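Local coordinates for periplasmic oligopeptide-binding protein (PDB 3ZS6) that probably binds oligopeptides in the periplasm and hands them to an ABC transporter for uptake, at residues D34-L39 and K173-N178; A40-S45 and L148-P153; D84-W89 and I126-P131. All blocks are in the same frame, centred on the assembly; numbering follows the deposited sequence. Where two conformers were deposited one is given.

How the contacts relate
Contacts 1 and 2 are buried, whereas contact 3 lies farther out, about 26 Å from the centre of the chain, and is only partly buried. Contact 1 is the polar one, an asparagine amide and a serine hydroxyl bonding to the backbone just past helix 26-35. Contact 2, about 14 Å away between centres, packs small aliphatic groups beside a bridging water, and contact 3 is apolar packing of a helix on a strand. Contacts 2 and 3 involve opposite edge strands, 40-42 and 126-128, of one five-stranded antiparallel sheet. Leu-39 ties the three together: its side chain touches Thr-149 of contact 2 and Trp-89 of contact 3.

Contact 1: D34-L39 and K173-N178; sequences DLFEGL and KNIVSN
The amide of Asn-178 is hydrogen-bonded at both its polar atoms to the backbone of Glu-37. Its OD1 accepts from Glu-37 N at 3.0 Å in a nearly straight bond (169° at the hydrogen), although the N-H arrives from above the carbonyl plane of the amide. Its ND2 donates a hydrogen bond to Glu-37 O, also 3.0 Å away; here the oxygen lies close to the amide plane and offers an in-plane lone pair. These two bonds fix the rotation of the amide. With CG held between the backbone N and the carbonyl carbon (chi1 74°), the amide is turned to the backbone of segment 34-39.

One residue earlier, Ser-177 OG donates to Leu-35 O at 3.0 Å, reaching a carbonyl at the end of helix 26-35. The same serine lays its CB over a face of the Phe-36 ring, 3.6 Å from the centroid, a CH-pi contact displaced toward the ring's rim. At the far end of that ring, Phe-36 CZ meets Ile-175 CD1 at 4.2 Å.

A water adds a further link, donating to both Glu-37 OE1 and Asn-178 O. The glutamate chain is extended through CG, and its carboxylate is held further by Tyr-200 and Trp-201. Outside the two segments, Ser-75 OG is hydrogen-bonded to Ser-177 N, and Val-52 of strand 48-60 packs against both Glu-37 and Asn-178.

The chain leaves the helix at Phe-36, and backbone groups around this helix end are met partly by loop side chains: the serine serves the Leu-35 carbonyl, and the asparagine serves the N-H and C=O of one extended residue, much as a strand partner would. With Gly-179 also bonded to the Leu-35 backbone, these polar groups are satisfied within a buried contact.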
ATOM      1  N   ASP A  34      -9.337 -11.058   3.784  1.00  8.36           N
ATOM      2  CA  ASP A  34      -9.972 -12.373   3.747  1.00  8.14           C
ATOM      3  C   ASP A  34     -10.508 -12.727   5.151  1.00 13.34           C
ATOM      4  O   ASP A  34     -11.509 -13.428   5.277  1.00 13.83           O
ATOM      5  CB  ASP A  34      -8.978 -13.455   3.296  1.00 11.84           C
ATOM      6  CG  ASP A  34      -8.753 -13.478   1.786  1.00 13.62           C
ATOM      7  OD1 ASP A  34      -9.438 -12.747   1.027  1.00 11.12           O
ATOM      8  OD2 ASP A  34      -7.885 -14.261   1.357  1.00 15.86           O
ATOM      9  N   LEU A  35      -9.841 -12.239   6.202  1.00 12.38           N
ATOM     10  CA  LEU A  35     -10.221 -12.564   7.592  1.00  9.87           C
ATOM     11  C   LEU A  35     -11.221 -11.588   8.236  1.00 15.74           C
ATOM     12  O   LEU A  35     -11.989 -11.977   9.126  1.00 19.21           O
ATOM     13  CB  LEU A  35      -8.979 -12.662   8.483  1.00 12.96           C
ATOM     14  CG  LEU A  35      -7.979 -13.777   8.156  1.00 15.62           C
ATOM     15  CD1 LEU A  35      -6.684 -13.574   8.935  1.00  9.97           C
ATOM     16  CD2 LEU A  35      -8.583 -15.167   8.442  1.00 17.14           C
ATOM     17  N   PHE A  36     -11.199 -10.331   7.790  1.00 10.38           N
ATOM     18  CA  PHE A  36     -12.047  -9.280   8.357  1.00 15.08           C
ATOM     19  C   PHE A  36     -12.809  -8.551   7.256  1.00 16.66           C
ATOM     20  O   PHE A  36     -12.330  -8.429   6.131  1.00 15.45           O
ATOM     21  CB  PHE A  36     -11.219  -8.241   9.121  1.00 12.95           C
ATOM     22  CG  PHE A  36     -10.503  -8.781  10.331  1.00 12.39           C
ATOM     23  CD1 PHE A  36      -9.249  -9.369  10.209  1.00 11.20           C
ATOM     24  CD2 PHE A  36     -11.073  -8.676  11.593  1.00 15.31           C
ATOM     25  CE1 PHE A  36      -8.571  -9.851  11.326  1.00  8.77           C
ATOM     26  CE2 PHE A  36     -10.412  -9.159  12.718  1.00 14.76           C
ATOM     27  CZ  PHE A  36      -9.158  -9.747  12.586  1.00 13.27           C
ATOM     28  N   GLU A  37     -13.991  -8.052   7.596  1.00 13.29           N
ATOM     29  CA  GLU A  37     -14.809  -7.307   6.648  1.00 10.12           C
ATOM     30  C   GLU A  37     -15.180  -5.957   7.223  1.00 10.93           C
ATOM     31  O   GLU A  37     -15.717  -5.876   8.327  1.00 12.91           O
ATOM     32  CB  GLU A  37     -16.095  -8.078   6.339  1.00 15.58           C
ATOM     33  CG  GLU A  37     -17.017  -7.364   5.343  1.00 13.46           C
ATOM     34  CD  GLU A  37     -18.308  -8.124   5.118  1.00 17.20           C
ATOM     35  OE1 GLU A  37     -19.025  -8.389   6.110  1.00 18.34           O
ATOM     36  OE2 GLU A  37     -18.591  -8.473   3.954  1.00 18.49           O
ATOM     37  N   GLY A  38     -14.897  -4.897   6.473  1.00 14.18           N
ATOM     38  CA  GLY A  38     -15.212  -3.548   6.907  1.00 15.52           C
ATOM     39  C   GLY A  38     -16.610  -3.133   6.483  1.00 12.56           C
ATOM     40  O   GLY A  38     -17.404  -3.969   6.042  1.00 13.36           O
ATOM     41  N   LEU A  39     -16.908  -1.841   6.609  1.00 14.22           N
ATOM     42  CA  LEU A  39     -18.197  -1.300   6.164  1.00 15.45           C
ATOM     43  C   LEU A  39     -18.458  -1.648   4.697  1.00 18.64           C
ATOM     44  O   LEU A  39     -19.576  -2.025   4.316  1.00 16.36           O
ATOM     45  CB  LEU A  39     -18.239   0.219   6.371  1.00 12.78           C
ATOM     46  CG  LEU A  39     -18.166   0.684   7.836  1.00 18.58           C
ATOM     47  CD1 LEU A  39     -17.972   2.210   7.975  1.00 13.95           C
ATOM     48  CD2 LEU A  39     -19.398   0.223   8.618  1.00 13.23           C
ATOM     49  N   LYS A 173      -5.600 -19.727  17.779  1.00 24.65           N
ATOM     50  CA  LYS A 173      -6.422 -20.306  18.834  1.00 35.66           C
ATOM     51  C   LYS A 173      -7.233 -19.261  19.606  1.00 33.15           C
ATOM     52  O   LYS A 173      -8.153 -19.605  20.349  1.00 29.76           O
ATOM     53  CB  LYS A 173      -5.555 -21.134  19.785  1.00 42.44           C
ATOM     54  CG  LYS A 173      -4.841 -22.288  19.090  1.00 53.19           C
ATOM     55  CD  LYS A 173      -4.123 -23.184  20.085  1.00 62.58           C
ATOM     56  CE  LYS A 173      -3.497 -24.393  19.399  1.00 64.19           C
ATOM     57  NZ  LYS A 173      -2.926 -25.356  20.390  1.00 64.65           N
ATOM     58  N   ASN A 174      -6.900 -17.989  19.416  1.00 29.23           N
ATOM     59  CA  ASN A 174      -7.546 -16.908  20.154  1.00 26.45           C
ATOM     60  C   ASN A 174      -8.380 -15.992  19.265  1.00 26.37           C
ATOM     61  O   ASN A 174      -9.368 -15.407  19.714  1.00 26.47           O
ATOM     62  CB  ASN A 174      -6.490 -16.068  20.881  1.00 23.25           C
ATOM     63  CG  ASN A 174      -5.653 -16.887  21.844  1.00 30.68           C
ATOM     64  OD1 ASN A 174      -6.111 -17.899  22.379  1.00 28.96           O
ATOM     65  ND2 ASN A 174      -4.418 -16.451  22.073  1.00 26.39           N
ATOM     66  N   ILE A 175      -7.972 -15.870  18.006  1.00 19.29           N
ATOM     67  CA  ILE A 175      -8.485 -14.823  17.131  1.00 20.17           C
ATOM     68  C   ILE A 175      -9.992 -14.880  16.906  1.00 20.73           C
ATOM     69  O   ILE A 175     -10.584 -15.954  16.765  1.00 17.57           O
ATOM     70  CB  ILE A 175      -7.762 -14.819  15.758  1.00 24.79           C
ATOM     71  CG1 ILE A 175      -8.075 -13.535  14.984  1.00 20.27           C
ATOM     72  CG2 ILE A 175      -8.149 -16.045  14.945  1.00 26.48           C
ATOM     73  CD1 ILE A 175      -7.366 -13.447  13.626  1.00 19.62           C
ATOM     74  N   VAL A 176     -10.603 -13.703  16.882  1.00 22.41           N
ATOM     75  CA  VAL A 176     -12.011 -13.557  16.543  1.00 18.14           C
ATOM     76  C   VAL A 176     -12.075 -12.538  15.422  1.00 18.53           C
ATOM     77  O   VAL A 176     -11.545 -11.436  15.553  1.00 15.56           O
ATOM     78  CB  VAL A 176     -12.823 -13.050  17.740  1.00 20.57           C
ATOM     79  CG1 VAL A 176     -14.270 -12.789  17.334  1.00 23.20           C
ATOM     80  CG2 VAL A 176     -12.750 -14.053  18.897  1.00 23.29           C
ATOM     81  N   SER A 177     -12.691 -12.916  14.308  1.00 20.37           N
ATOM     82  CA  SER A 177     -12.723 -12.056  13.130  1.00 18.53           C
ATOM     83  C   SER A 177     -14.046 -12.245  12.396  1.00 17.52           C
ATOM     84  O   SER A 177     -14.784 -13.183  12.682  1.00 22.64           O
ATOM     85  CB  SER A 177     -11.535 -12.354  12.205  1.00 15.40           C
ATOM     86  OG  SER A 177     -11.666 -13.620  11.582  1.00 17.77           O
ATOM     87  N   ASN A 178     -14.357 -11.357  11.459  1.00 17.80           N
ATOM     88  CA  ASN A 178     -15.705 -11.342  10.892  1.00 19.05           C
ATOM     89  C   ASN A 178     -15.785 -11.492   9.375  1.00 14.54           C
ATOM     90  O   ASN A 178     -16.864 -11.324   8.792  1.00 16.46           O
ATOM     91  CB  ASN A 178     -16.427 -10.061  11.301  1.00 16.80           C
ATOM     92  CG  ASN A 178     -15.909  -8.854  10.560  1.00 19.06           C
ATOM     93  OD1 ASN A 178     -14.699  -8.692  10.389  1.00 15.86           O
ATOM     94  ND2 ASN A 178     -16.823  -8.010  10.088  1.00 16.41           N
TER
HETATM   95  O   HOH W   1     -19.063  -9.674   8.451  1.00 19.78           O

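Contact 2: A40-S45 and L148-P153; sequences ARIDAS and LTAMAP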
ATOM      1  N   ALA A  40     -17.407  -1.523   3.889  1.00 19.13           N
ATOM      2  CA  ALA A  40     -17.460  -1.823   2.465  1.00 16.08           C
ATOM      3  C   ALA A  40     -16.337  -2.792   2.077  1.00 12.28           C
ATOM      4  O   ALA A  40     -15.431  -3.052   2.873  1.00  9.57           O
ATOM      5  CB  ALA A  40     -17.349  -0.533   1.658  1.00 13.33           C
ATOM      6  N   ARG A  41     -16.407  -3.318   0.854  1.00 11.11           N
ATOM      7  CA  ARG A  41     -15.345  -4.157   0.294  1.00 14.46           C
ATOM      8  C   ARG A  41     -14.979  -3.657  -1.102  1.00 12.00           C
ATOM      9  O   ARG A  41     -15.780  -2.987  -1.756  1.00 13.98           O
ATOM     10  CB  ARG A  41     -15.803  -5.622   0.146  1.00 16.23           C
ATOM     11  CG  ARG A  41     -16.191  -6.353   1.414  1.00 18.78           C
ATOM     12  CD  ARG A  41     -16.192  -7.877   1.176  1.00 16.41           C
ATOM     13  NE  ARG A  41     -16.953  -8.255  -0.018  1.00 13.51           N
ATOM     14  CZ  ARG A  41     -16.423  -8.762  -1.130  1.00 16.86           C
ATOM     15  NH1 ARG A  41     -15.113  -8.972  -1.221  1.00 12.78           N
ATOM     16  NH2 ARG A  41     -17.211  -9.068  -2.158  1.00 19.97           N
ATOM     17  N   ILE A  42     -13.784  -4.009  -1.566  1.00 10.41           N
ATOM     18  CA  ILE A  42     -13.429  -3.837  -2.976  1.00 14.69           C
ATOM     19  C   ILE A  42     -13.537  -5.191  -3.646  1.00 15.85           C
ATOM     20  O   ILE A  42     -12.865  -6.137  -3.226  1.00 12.95           O
ATOM     21  CB  ILE A  42     -11.991  -3.338  -3.163  1.00 14.30           C
ATOM     22  CG1 ILE A  42     -11.765  -2.041  -2.379  1.00  9.74           C
ATOM     23  CG2 ILE A  42     -11.674  -3.170  -4.669  1.00  9.65           C
ATOM     24  CD1 ILE A  42     -12.767  -0.914  -2.729  1.00  8.93           C
ATOM     25  N   ASP A  43     -14.387  -5.302  -4.667  1.00 13.05           N
ATOM     26  CA  ASP A  43     -14.620  -6.606  -5.293  1.00 14.09           C
ATOM     27  C   ASP A  43     -13.617  -6.893  -6.411  1.00 12.26           C
ATOM     28  O   ASP A  43     -12.650  -6.149  -6.600  1.00 10.18           O
ATOM     29  CB  ASP A  43     -16.080  -6.773  -5.769  1.00 16.85           C
ATOM     30  CG  ASP A  43     -16.374  -6.057  -7.096  1.00 18.69           C
ATOM     31  OD1 ASP A  43     -15.436  -5.585  -7.783  1.00 19.38           O
ATOM     32  OD2 ASP A  43     -17.568  -5.986  -7.459  1.00 16.22           O
ATOM     33  N   ALA A  44     -13.843  -7.972  -7.149  1.00 10.39           N
ATOM     34  CA  ALA A  44     -12.835  -8.439  -8.099  1.00 16.37           C
ATOM     35  C   ALA A  44     -12.590  -7.416  -9.204  1.00 15.94           C
ATOM     36  O   ALA A  44     -11.498  -7.346  -9.768  1.00 12.98           O
ATOM     37  CB  ALA A  44     -13.238  -9.780  -8.681  1.00 13.82           C
ATOM     38  N   SER A  45     -13.607  -6.614  -9.499  1.00 10.70           N
ATOM     39  CA  SER A  45     -13.511  -5.613 -10.553  1.00 15.00           C
ATOM     40  C   SER A  45     -12.872  -4.311 -10.071  1.00 15.69           C
ATOM     41  O   SER A  45     -12.528  -3.451 -10.879  1.00 14.47           O
ATOM     42  CB  SER A  45     -14.902  -5.295 -11.107  1.00 18.46           C
ATOM     43  OG  SER A  45     -15.655  -4.579 -10.137  1.00 19.80           O
ATOM     44  N   LEU A 148     -12.303   4.227   1.511  1.00 14.82           N
ATOM     45  CA  LEU A 148     -11.353   4.076   2.606  1.00 17.38           C
ATOM     46  C   LEU A 148     -11.761   2.968   3.571  1.00 16.26           C
ATOM     47  O   LEU A 148     -10.908   2.239   4.083  1.00 15.82           O
ATOM     48  CB  LEU A 148     -11.175   5.400   3.370  1.00 16.08           C
ATOM     49  CG  LEU A 148     -10.221   6.432   2.747  1.00 18.21           C
ATOM     50  CD1 LEU A 148     -10.779   6.976   1.441  1.00 18.73           C
ATOM     51  CD2 LEU A 148      -9.935   7.569   3.723  1.00 22.96           C
ATOM     52  N   THR A 149     -13.066   2.856   3.825  1.00 12.56           N
ATOM     53  CA  THR A 149     -13.594   1.903   4.796  1.00  8.78           C
ATOM     54  C   THR A 149     -13.452   0.458   4.315  1.00 11.56           C
ATOM     55  O   THR A 149     -13.705  -0.478   5.073  1.00 15.14           O
ATOM     56  CB  THR A 149     -15.095   2.179   5.105  1.00 12.53           C
ATOM     57  OG1 THR A 149     -15.901   1.750   3.998  1.00 14.25           O
ATOM     58  CG2 THR A 149     -15.332   3.662   5.352  1.00 15.27           C
ATOM     59  N   ALA A 150     -13.052   0.269   3.060  1.00 14.72           N
ATOM     60  CA  ALA A 150     -12.828  -1.077   2.535  1.00 13.87           C
ATOM     61  C   ALA A 150     -11.422  -1.622   2.837  1.00 15.33           C
ATOM     62  O   ALA A 150     -11.132  -2.785   2.559  1.00 13.22           O
ATOM     63  CB  ALA A 150     -13.113  -1.127   1.024  1.00 11.83           C
ATOM     64  N   MET A 151     -10.548  -0.800   3.412  1.00 11.65           N
ATOM     65  CA  MET A 151      -9.174  -1.210   3.720  0.67 10.80           C
ATOM     66  C   MET A 151      -9.057  -1.876   5.096  1.00 11.14           C
ATOM     67  O   MET A 151      -9.871  -1.627   5.983  1.00 16.06           O
ATOM     68  CB  MET A 151      -8.232  -0.000   3.642  0.67  9.50           C
ATOM     69  CG  MET A 151      -7.964   0.505   2.218  0.67 12.39           C
ATOM     70  SD  MET A 151      -7.232  -0.757   1.128  0.67 19.78           S
ATOM     71  CE  MET A 151      -8.675  -1.396   0.301  0.67  6.61           C
ATOM     72  N   ALA A 152      -8.012  -2.674   5.282  1.00  9.41           N
ATOM     73  CA  ALA A 152      -7.874  -3.471   6.501  1.00 14.22           C
ATOM     74  C   ALA A 152      -7.856  -2.693   7.818  1.00 12.42           C
ATOM     75  O   ALA A 152      -8.465  -3.126   8.795  1.00 14.06           O
ATOM     76  CB  ALA A 152      -6.674  -4.416   6.398  1.00 12.82           C
ATOM     77  N   PRO A 153      -7.167  -1.543   7.859  1.00 10.14           N
ATOM     78  CA  PRO A 153      -7.096  -0.903   9.175  1.00 12.02           C
ATOM     79  C   PRO A 153      -8.437  -0.330   9.649  1.00 14.28           C
ATOM     80  O   PRO A 153      -8.545  -0.011  10.832  1.00 11.90           O
ATOM     81  CB  PRO A 153      -6.062   0.214   8.977  1.00 10.43           C
ATOM     82  CG  PRO A 153      -5.255  -0.225   7.761  1.00 15.07           C
ATOM     83  CD  PRO A 153      -6.290  -0.884   6.876  1.00 12.29           C
TER
HETATM   84  O   HOH W   2     -13.657  -4.631   3.959  1.00 10.18           O
HETATM   85  O   HOH W   3     -12.007  -4.685   0.737  1.00 11.07           O
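Ala-150 CB points into strand 40-42 and rests against Ile-42, with CG1 and CD1 of the isoleucine each 3.8 Å from it. Ile-42 CG1 lies beside its backbone N and anti to the carbonyl carbon (chi1 -55°), which turns this branch to the alanine methyl. The Met-151 side chain starts off away from the strand, but in one of its two conformers bends at chi2 and chi3 bring CE to 4.1 Å from Ile-42 CG1, so this contact is tentative.

On the other flank the methyl of Ala-40 meets Thr-149 OG1 at 3.6 Å, a hydroxyl already bonded to Pro-146 O. Between these side chains the backbones come close: Ala-150 CA approaches Ala-40 O at 3.3 Å in a CA-H...O contact. Water links the polar backbone atoms. One molecule accepts from Ile-42 N and donates to Ala-150 O at 2.8 Å; a second lies 2.6 Å from Ala-40 O, with a long, weak approach to Ala-150 O.

Beyond Ile-42 the strand gives way to an Asx turn, in which Asp-43 OD1 accepts from Ser-45 N. On the opposite segment, Leu-148 to Met-151 form a type I beta turn. The arrangement is that of an edge strand of an antiparallel sheet, paired with strand 48-60 on one side, with the turn and a bridging water lying along its other edge, where a further strand would pair.

Contact 3: D84-W89 and I126-P131; sequences DFVYAW and IRAIDP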
ATOM      1  N   ASP A  84     -18.812  -2.075  17.441  1.00 20.43           N
ATOM      2  CA  ASP A  84     -17.538  -2.699  17.066  1.00 16.67           C
ATOM      3  C   ASP A  84     -16.666  -1.764  16.230  1.00 19.34           C
ATOM      4  O   ASP A  84     -15.436  -1.779  16.343  1.00 14.67           O
ATOM      5  CB  ASP A  84     -17.763  -4.019  16.325  1.00 14.44           C
ATOM      6  CG  ASP A  84     -18.408  -5.081  17.208  1.00 22.51           C
ATOM      7  OD1 ASP A  84     -17.976  -5.235  18.374  1.00 25.66           O
ATOM      8  OD2 ASP A  84     -19.343  -5.754  16.734  1.00 18.98           O
ATOM      9  N   PHE A  85     -17.303  -0.951  15.394  1.00 14.25           N
ATOM     10  CA  PHE A  85     -16.566  -0.003  14.560  1.00 13.62           C
ATOM     11  C   PHE A  85     -16.103   1.220  15.360  1.00 20.78           C
ATOM     12  O   PHE A  85     -14.967   1.674  15.206  1.00 17.41           O
ATOM     13  CB  PHE A  85     -17.385   0.405  13.325  1.00 12.26           C
ATOM     14  CG  PHE A  85     -17.509  -0.693  12.298  1.00 19.75           C
ATOM     15  CD1 PHE A  85     -18.528  -1.632  12.380  1.00 17.11           C
ATOM     16  CD2 PHE A  85     -16.586  -0.795  11.262  1.00 19.71           C
ATOM     17  CE1 PHE A  85     -18.635  -2.653  11.437  1.00 12.95           C
ATOM     18  CE2 PHE A  85     -16.681  -1.808  10.319  1.00 14.52           C
ATOM     19  CZ  PHE A  85     -17.706  -2.738  10.407  1.00 14.21           C
ATOM     20  N   VAL A  86     -16.977   1.742  16.217  1.00 16.00           N
ATOM     21  CA  VAL A  86     -16.602   2.848  17.091  1.00 20.16           C
ATOM     22  C   VAL A  86     -15.338   2.468  17.877  1.00 21.35           C
ATOM     23  O   VAL A  86     -14.363   3.225  17.918  1.00 20.28           O
ATOM     24  CB  VAL A  86     -17.754   3.243  18.061  1.00 20.88           C
ATOM     25  CG1 VAL A  86     -17.277   4.285  19.070  1.00 24.11           C
ATOM     26  CG2 VAL A  86     -18.971   3.771  17.281  1.00 16.55           C
ATOM     27  N   TYR A  87     -15.361   1.281  18.478  1.00 18.38           N
ATOM     28  CA  TYR A  87     -14.219   0.777  19.238  1.00 19.34           C
ATOM     29  C   TYR A  87     -12.958   0.659  18.384  1.00 16.45           C
ATOM     30  O   TYR A  87     -11.885   1.126  18.775  1.00 16.85           O
ATOM     31  CB  TYR A  87     -14.548  -0.583  19.863  1.00 18.41           C
ATOM     32  CG  TYR A  87     -13.339  -1.289  20.430  1.00 23.83           C
ATOM     33  CD1 TYR A  87     -12.807  -0.920  21.666  1.00 25.77           C
ATOM     34  CD2 TYR A  87     -12.720  -2.318  19.731  1.00 20.13           C
ATOM     35  CE1 TYR A  87     -11.688  -1.560  22.188  1.00 25.50           C
ATOM     36  CE2 TYR A  87     -11.609  -2.966  20.247  1.00 19.94           C
ATOM     37  CZ  TYR A  87     -11.096  -2.580  21.477  1.00 26.42           C
ATOM     38  OH  TYR A  87      -9.987  -3.219  21.992  1.00 28.33           O
ATOM     39  N   ALA A  88     -13.094   0.038  17.218  1.00 15.77           N
ATOM     40  CA  ALA A  88     -11.957  -0.201  16.334  1.00 21.24           C
ATOM     41  C   ALA A  88     -11.292   1.095  15.903  1.00 15.73           C
ATOM     42  O   ALA A  88     -10.069   1.207  15.928  1.00 13.51           O
ATOM     43  CB  ALA A  88     -12.387  -1.015  15.102  1.00 16.63           C
ATOM     44  N   TRP A  89     -12.099   2.068  15.499  1.00 14.24           N
ATOM     45  CA  TRP A  89     -11.563   3.327  14.991  1.00 14.04           C
ATOM     46  C   TRP A  89     -10.957   4.197  16.099  1.00 17.39           C
ATOM     47  O   TRP A  89      -9.909   4.814  15.899  1.00 18.54           O
ATOM     48  CB  TRP A  89     -12.625   4.105  14.198  1.00 14.89           C
ATOM     49  CG  TRP A  89     -13.019   3.424  12.914  1.00 12.40           C
ATOM     50  CD1 TRP A  89     -12.808   2.111  12.582  1.00 10.34           C
ATOM     51  CD2 TRP A  89     -13.679   4.021  11.789  1.00 13.60           C
ATOM     52  NE1 TRP A  89     -13.308   1.854  11.323  1.00 12.55           N
ATOM     53  CE2 TRP A  89     -13.846   3.009  10.815  1.00 17.35           C
ATOM     54  CE3 TRP A  89     -14.144   5.310  11.508  1.00 15.34           C
ATOM     55  CZ2 TRP A  89     -14.473   3.246   9.583  1.00 17.30           C
ATOM     56  CZ3 TRP A  89     -14.766   5.546  10.279  1.00 15.89           C
ATOM     57  CH2 TRP A  89     -14.917   4.520   9.333  1.00 12.92           C
ATOM     58  N   ILE A 126     -16.860   9.281  14.999  1.00 15.76           N
ATOM     59  CA  ILE A 126     -17.684   8.148  14.598  1.00 17.76           C
ATOM     60  C   ILE A 126     -18.658   7.793  15.716  1.00 24.02           C
ATOM     61  O   ILE A 126     -18.263   7.663  16.874  1.00 25.64           O
ATOM     62  CB  ILE A 126     -16.865   6.900  14.199  1.00 19.57           C
ATOM     63  CG1 ILE A 126     -17.809   5.778  13.747  1.00 19.55           C
ATOM     64  CG2 ILE A 126     -15.997   6.428  15.349  1.00 15.06           C
ATOM     65  CD1 ILE A 126     -17.104   4.575  13.132  1.00 14.28           C
ATOM     66  N   ARG A 127     -19.929   7.629  15.363  1.00 20.63           N
ATOM     67  CA  ARG A 127     -20.974   7.443  16.366  1.00 22.29           C
ATOM     68  C   ARG A 127     -21.950   6.317  16.011  1.00 22.19           C
ATOM     69  O   ARG A 127     -22.375   6.183  14.860  1.00 17.68           O
ATOM     70  CB  ARG A 127     -21.730   8.759  16.559  1.00 21.28           C
ATOM     71  CG  ARG A 127     -22.809   8.732  17.619  1.00 37.60           C
ATOM     72  CD  ARG A 127     -23.295  10.146  17.932  1.00 45.29           C
ATOM     73  NE  ARG A 127     -24.045  10.747  16.830  1.00 48.74           N
ATOM     74  CZ  ARG A 127     -25.372  10.865  16.807  1.00 50.68           C
ATOM     75  NH1 ARG A 127     -26.102  10.421  17.826  1.00 46.73           N
ATOM     76  NH2 ARG A 127     -25.972  11.429  15.765  1.00 45.54           N
ATOM     77  N   ALA A 128     -22.299   5.511  17.009  1.00 20.69           N
ATOM     78  CA  ALA A 128     -23.359   4.523  16.839  1.00 25.87           C
ATOM     79  C   ALA A 128     -24.718   5.136  17.193  1.00 29.33           C
ATOM     80  O   ALA A 128     -25.071   5.254  18.368  1.00 25.92           O
ATOM     81  CB  ALA A 128     -23.084   3.295  17.690  1.00 24.44           C
ATOM     82  N   ILE A 129     -25.472   5.541  16.175  1.00 28.75           N
ATOM     83  CA  ILE A 129     -26.816   6.079  16.397  1.00 32.41           C
ATOM     84  C   ILE A 129     -27.707   4.997  16.995  1.00 32.83           C
ATOM     85  O   ILE A 129     -28.546   5.259  17.860  1.00 30.68           O
ATOM     86  CB  ILE A 129     -27.425   6.621  15.089  1.00 31.66           C
ATOM     87  CG1 ILE A 129     -26.611   7.822  14.604  1.00 34.54           C
ATOM     88  CG2 ILE A 129     -28.905   6.991  15.282  1.00 34.71           C
ATOM     89  CD1 ILE A 129     -27.080   8.395  13.290  1.00 39.64           C
ATOM     90  N   ASP A 130     -27.523   3.780  16.501  1.00 29.28           N
ATOM     91  CA  ASP A 130     -28.103   2.582  17.092  1.00 24.68           C
ATOM     92  C   ASP A 130     -27.233   1.423  16.624  1.00 25.65           C
ATOM     93  O   ASP A 130     -26.302   1.633  15.840  1.00 25.96           O
ATOM     94  CB  ASP A 130     -29.577   2.408  16.701  1.00 25.53           C
ATOM     95  CG  ASP A 130     -29.783   2.250  15.198  1.00 31.73           C
ATOM     96  OD1 ASP A 130     -29.050   1.461  14.555  1.00 33.27           O
ATOM     97  OD2 ASP A 130     -30.700   2.911  14.661  1.00 32.66           O
ATOM     98  N   PRO A 131     -27.511   0.206  17.103  1.00 26.92           N
ATOM     99  CA  PRO A 131     -26.597  -0.912  16.824  1.00 29.52           C
ATOM    100  C   PRO A 131     -26.349  -1.172  15.333  1.00 29.41           C
ATOM    101  O   PRO A 131     -25.378  -1.858  14.998  1.00 21.44           O
ATOM    102  CB  PRO A 131     -27.310  -2.113  17.454  1.00 29.88           C
ATOM    103  CG  PRO A 131     -28.211  -1.518  18.494  1.00 32.32           C
ATOM    104  CD  PRO A 131     -28.654  -0.203  17.934  1.00 29.95           C
TER
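Helix 82-93 packs on the edge strand 126-128 in a purely apolar contact at the periphery of the chain, with Ile-126 burying the most surface. The axes of the two short segments come within 7.9 Å and run roughly antiparallel, 155° apart.

Ile-126 CD1 is the atom that does most of the touching. It sits over a face of the Trp-89 indole, 3.8 Å from the centroid of the six-membered ring and displaced toward the rim, where CE3 is its nearest atom at 3.5 Å. The isoleucine chain is extended, CG1 lying anti to the backbone N (chi1 -178°) and CD1 continuing toward the helix, which carries the methyl across to the indole at about a right angle to the tryptophan side chain. The same methyl also lies 4.2 Å from Phe-85 CB, one turn back along the helix, while the phenyl ring itself leads away toward Leu-39 and Pro-156.

Strand 126-128 closes one side of a five-stranded antiparallel sheet, next to strand 133-137, and the helix lies against the face to which Ile-126 and Ala-128 turn. Arg-127 points the other way, where its NE forms a salt bridge with Glu-135 of the adjoining strand. The helix also reaches that strand: Phe-85 touches Ile-134, and Trp-89 touches Val-136.

Nearer the start of the segment, Val-86 covers the strand's backbone with its CG2 branch, 3.8 Å from Ala-128 N and 4.2 Å from Ala-128 CB. Its CG2 also packs on Ile-126 CG1, so the two branched residues pack side by side, the Ile-126 CG2 methyl lying 4.0 Å from Val-86 CA. The indole is anchored from outside the pair by a hydrogen bond from Trp-89 NE1 to Leu-154 O, which probably helps to fix the orientation of the ring.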